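Local structure of HEPN domain-containing protein (Thermotoga maritima, 1O3U) at residues Q41-A46 and E122-F127. The protein is of unknown function but belongs to the HEPN family of all-helical domains, a family named for probable nucleotide binding, and assembles as a pair of chains. Residues are numbered along the deposited sequence; the frame is centred on the assembly and turned at random.
Sequences QAAEKA and EKIIRF
Ala42, Ala43 and Ala46 pack against Ile124 and Ile125 where two helical segments run nearly parallel, at 14°, with their axes 8.6 Å apart. The CA atoms of Ala46 and Ile125 are 5.3 Å apart. This closeness is consistent with 41-46 meeting the isoleucines through alanine methyls. The CB of Ala46 points at the partner helix and touches both isoleucines, Ile125 more closely. It lies 3.7 Å from CG1 of Ile125 and also touches Ile125 CA at 3.9 Å. Its contact with CG2 of Ile124 is looser. One turn back, the CB of Ala42 meets CD1 of Ile125 at 4.1 Å. In Ile125, CG1 stands anti to the carbonyl carbon (chi1 -69°), and the extended branch carries CD1 back toward Ala42. Ile124 has the same shape, and its CD1 reaches the CB of Ala43 at 4.1 Å. The contact joins helices 32-54 and 104-132 in the buried centre of the HEPN helical bundle, and the side chains meet through carbon atoms alone. Val63 and Leu87, from helices 63-70 and 78-88, pack on both Ala43 and Ile124. Glu122 forms a salt bridge with Lys24. Its OE2 also lies 3.4 Å from Arg126 NH2, well off the guanidinium plane; no N-H points at it, and charge alone acts. On the far side of helix 32-54, Gln41 and Lys45 exchange hydrogen bonds with Lys45 and Gln41 of the second subunit.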
ATOM      1  N   GLN A  41      -4.249  -0.029  -4.612  1.00  9.51           N
ATOM      2  CA  GLN A  41      -3.866  -0.731  -3.386  1.00 10.16           C
ATOM      3  C   GLN A  41      -5.051  -1.018  -2.445  1.00 10.72           C
ATOM      4  O   GLN A  41      -5.182  -2.137  -1.911  1.00 10.32           O
ATOM      5  CB  GLN A  41      -2.759   0.038  -2.674  1.00 10.93           C
ATOM      6  CG  GLN A  41      -1.492   0.219  -3.516  1.00 13.86           C
ATOM      7  CD  GLN A  41      -0.746  -1.079  -3.661  1.00 21.72           C
ATOM      8  OE1 GLN A  41      -0.615  -1.841  -2.678  1.00 23.68           O
ATOM      9  NE2 GLN A  41      -0.282  -1.369  -4.877  1.00 23.73           N
ATOM     10  N   ALA A  42      -5.930  -0.034  -2.286  1.00  9.56           N
ATOM     11  CA  ALA A  42      -7.111  -0.168  -1.428  1.00 10.01           C
ATOM     12  C   ALA A  42      -7.992  -1.300  -1.953  1.00 10.46           C
ATOM     13  O   ALA A  42      -8.462  -2.124  -1.177  1.00 10.42           O
ATOM     14  CB  ALA A  42      -7.872   1.090  -1.399  1.00  9.83           C
ATOM     15  N   ALA A  43      -8.203  -1.337  -3.272  1.00  9.82           N
ATOM     16  CA  ALA A  43      -9.102  -2.352  -3.869  1.00 10.41           C
ATOM     17  C   ALA A  43      -8.477  -3.757  -3.715  1.00 11.33           C
ATOM     18  O   ALA A  43      -9.143  -4.726  -3.358  1.00 10.21           O
ATOM     19  CB  ALA A  43      -9.351  -2.039  -5.312  1.00 11.07           C
ATOM     20  N   GLU A  44      -7.196  -3.856  -3.999  1.00 10.91           N
ATOM     21  CA  GLU A  44      -6.442  -5.099  -3.774  1.00 12.01           C
ATOM     22  C   GLU A  44      -6.572  -5.652  -2.358  1.00 11.61           C
ATOM     23  O   GLU A  44      -6.864  -6.847  -2.134  1.00 11.52           O
ATOM     24  CB  GLU A  44      -4.958  -4.858  -4.111  1.00 13.75           C
ATOM     25  CG  GLU A  44      -4.703  -4.675  -5.571  1.00 17.05           C
ATOM     26  CD  GLU A  44      -3.230  -4.554  -5.924  1.00 26.78           C
ATOM     27  OE1 GLU A  44      -2.354  -5.120  -5.175  1.00 27.27           O
ATOM     28  OE2 GLU A  44      -2.983  -3.931  -6.999  1.00 28.64           O
ATOM     29  N   LYS A  45      -6.343  -4.792  -1.378  1.00 10.55           N
ATOM     30  CA  LYS A  45      -6.386  -5.198   0.006  1.00 11.24           C
ATOM     31  C   LYS A  45      -7.813  -5.636   0.404  1.00 11.04           C
ATOM     32  O   LYS A  45      -7.967  -6.591   1.154  1.00 10.82           O
ATOM     33  CB  LYS A  45      -5.835  -4.097   0.913  1.00 11.45           C
ATOM     34  CG  LYS A  45      -4.311  -3.877   0.772  1.00 14.14           C
ATOM     35  CD  LYS A  45      -3.769  -2.938   1.815  1.00 17.63           C
ATOM     36  CE  LYS A  45      -2.255  -2.700   1.697  1.00 18.76           C
ATOM     37  NZ  LYS A  45      -1.859  -1.468   0.972  1.00 20.59           N
ATOM     38  N   ALA A  46      -8.837  -4.954  -0.116  1.00 11.08           N
ATOM     39  CA  ALA A  46     -10.232  -5.235   0.237  1.00 11.62           C
ATOM     40  C   ALA A  46     -10.558  -6.668  -0.234  1.00 10.74           C
ATOM     41  O   ALA A  46     -11.102  -7.479   0.510  1.00 10.48           O
ATOM     42  CB  ALA A  46     -11.164  -4.255  -0.430  1.00 11.90           C
ATOM     43  N   GLU A 122     -13.605   2.535  -3.444  1.00  9.19           N
ATOM     44  CA  GLU A 122     -14.620   2.580  -2.435  1.00  9.59           C
ATOM     45  C   GLU A 122     -15.794   1.604  -2.654  1.00  9.02           C
ATOM     46  O   GLU A 122     -16.231   0.937  -1.712  1.00  7.35           O
ATOM     47  CB  GLU A 122     -15.126   4.003  -2.283  1.00 10.83           C
ATOM     48  CG  GLU A 122     -16.070   4.197  -1.099  1.00 13.98           C
ATOM     49  CD  GLU A 122     -16.071   5.656  -0.648  1.00 19.91           C
ATOM     50  OE1 GLU A 122     -16.060   6.555  -1.525  1.00 27.62           O
ATOM     51  OE2 GLU A 122     -16.034   5.920   0.558  1.00 24.22           O
ATOM     52  N   LYS A 123     -16.286   1.529  -3.889  1.00  8.85           N
ATOM     53  CA  LYS A 123     -17.296   0.583  -4.267  1.00  8.97           C
ATOM     54  C   LYS A 123     -16.878  -0.852  -4.004  1.00  9.31           C
ATOM     55  O   LYS A 123     -17.633  -1.645  -3.435  1.00  7.94           O
ATOM     56  CB  LYS A 123     -17.628   0.819  -5.738  1.00 10.24           C
ATOM     57  CG  LYS A 123     -18.937   0.471  -6.164  1.00 16.10           C
ATOM     58  CD  LYS A 123     -19.254   1.312  -7.434  1.00 18.54           C
ATOM     59  CE  LYS A 123     -20.599   1.076  -7.929  1.00 20.34           C
ATOM     60  NZ  LYS A 123     -20.672   1.313  -9.387  1.00 20.12           N
ATOM     61  N   ILE A 124     -15.647  -1.189  -4.400  1.00  8.52           N
ATOM     62  CA  ILE A 124     -15.127  -2.513  -4.165  1.00  8.47           C
ATOM     63  C   ILE A 124     -14.993  -2.808  -2.671  1.00  8.60           C
ATOM     64  O   ILE A 124     -15.377  -3.928  -2.199  1.00  8.70           O
ATOM     65  CB  ILE A 124     -13.803  -2.707  -4.944  1.00  8.16           C
ATOM     66  CG1 ILE A 124     -14.097  -2.799  -6.450  1.00  8.57           C
ATOM     67  CG2 ILE A 124     -13.073  -3.970  -4.481  1.00  8.88           C
ATOM     68  CD1 ILE A 124     -12.852  -2.731  -7.367  1.00 10.02           C
ATOM     69  N   ILE A 125     -14.439  -1.851  -1.920  1.00  7.44           N
ATOM     70  CA  ILE A 125     -14.366  -1.983  -0.468  1.00  8.67           C
ATOM     71  C   ILE A 125     -15.750  -2.279   0.164  1.00  8.60           C
ATOM     72  O   ILE A 125     -15.872  -3.191   0.965  1.00  8.65           O
ATOM     73  CB  ILE A 125     -13.734  -0.761   0.163  1.00  8.80           C
ATOM     74  CG1 ILE A 125     -12.256  -0.695  -0.190  1.00  9.13           C
ATOM     75  CG2 ILE A 125     -14.010  -0.739   1.689  1.00 10.64           C
ATOM     76  CD1 ILE A 125     -11.611   0.696   0.160  1.00 11.83           C
ATOM     77  N   ARG A 126     -16.777  -1.530  -0.225  1.00  8.67           N
ATOM     78  CA  ARG A 126     -18.115  -1.668   0.340  1.00  9.94           C
ATOM     79  C   ARG A 126     -18.758  -3.005  -0.090  1.00  9.46           C
ATOM     80  O   ARG A 126     -19.410  -3.664   0.706  1.00 10.77           O
ATOM     81  CB  ARG A 126     -18.967  -0.480  -0.078  1.00  9.45           C
ATOM     82  CG  ARG A 126     -18.512   0.836   0.585  1.00 10.45           C
ATOM     83  CD  ARG A 126     -19.312   2.046   0.155  1.00 11.67           C
ATOM     84  NE  ARG A 126     -19.064   3.185   1.026  1.00 13.47           N
ATOM     85  CZ  ARG A 126     -19.525   4.403   0.806  1.00 11.93           C
ATOM     86  NH1 ARG A 126     -20.276   4.664  -0.247  1.00 15.14           N
ATOM     87  NH2 ARG A 126     -19.252   5.358   1.659  1.00 10.60           N
ATOM     88  N   PHE A 127     -18.491  -3.441  -1.310  1.00 10.05           N
ATOM     89  CA  PHE A 127     -18.926  -4.779  -1.759  1.00  9.16           C
ATOM     90  C   PHE A 127     -18.303  -5.904  -0.916  1.00  9.12           C
ATOM     91  O   PHE A 127     -19.005  -6.867  -0.445  1.00  9.83           O
ATOM     92  CB  PHE A 127     -18.553  -5.002  -3.206  1.00  8.58           C
ATOM     93  CG  PHE A 127     -18.935  -6.366  -3.707  1.00  9.23           C
ATOM     94  CD1 PHE A 127     -20.214  -6.645  -4.072  1.00 12.43           C
ATOM     95  CD2 PHE A 127     -17.974  -7.368  -3.809  1.00 14.28           C
ATOM     96  CE1 PHE A 127     -20.548  -7.923  -4.562  1.00 13.94           C
ATOM     97  CE2 PHE A 127     -18.303  -8.614  -4.278  1.00 14.10           C
ATOM     98  CZ  PHE A 127     -19.585  -8.891  -4.649  1.00 14.45           C
TER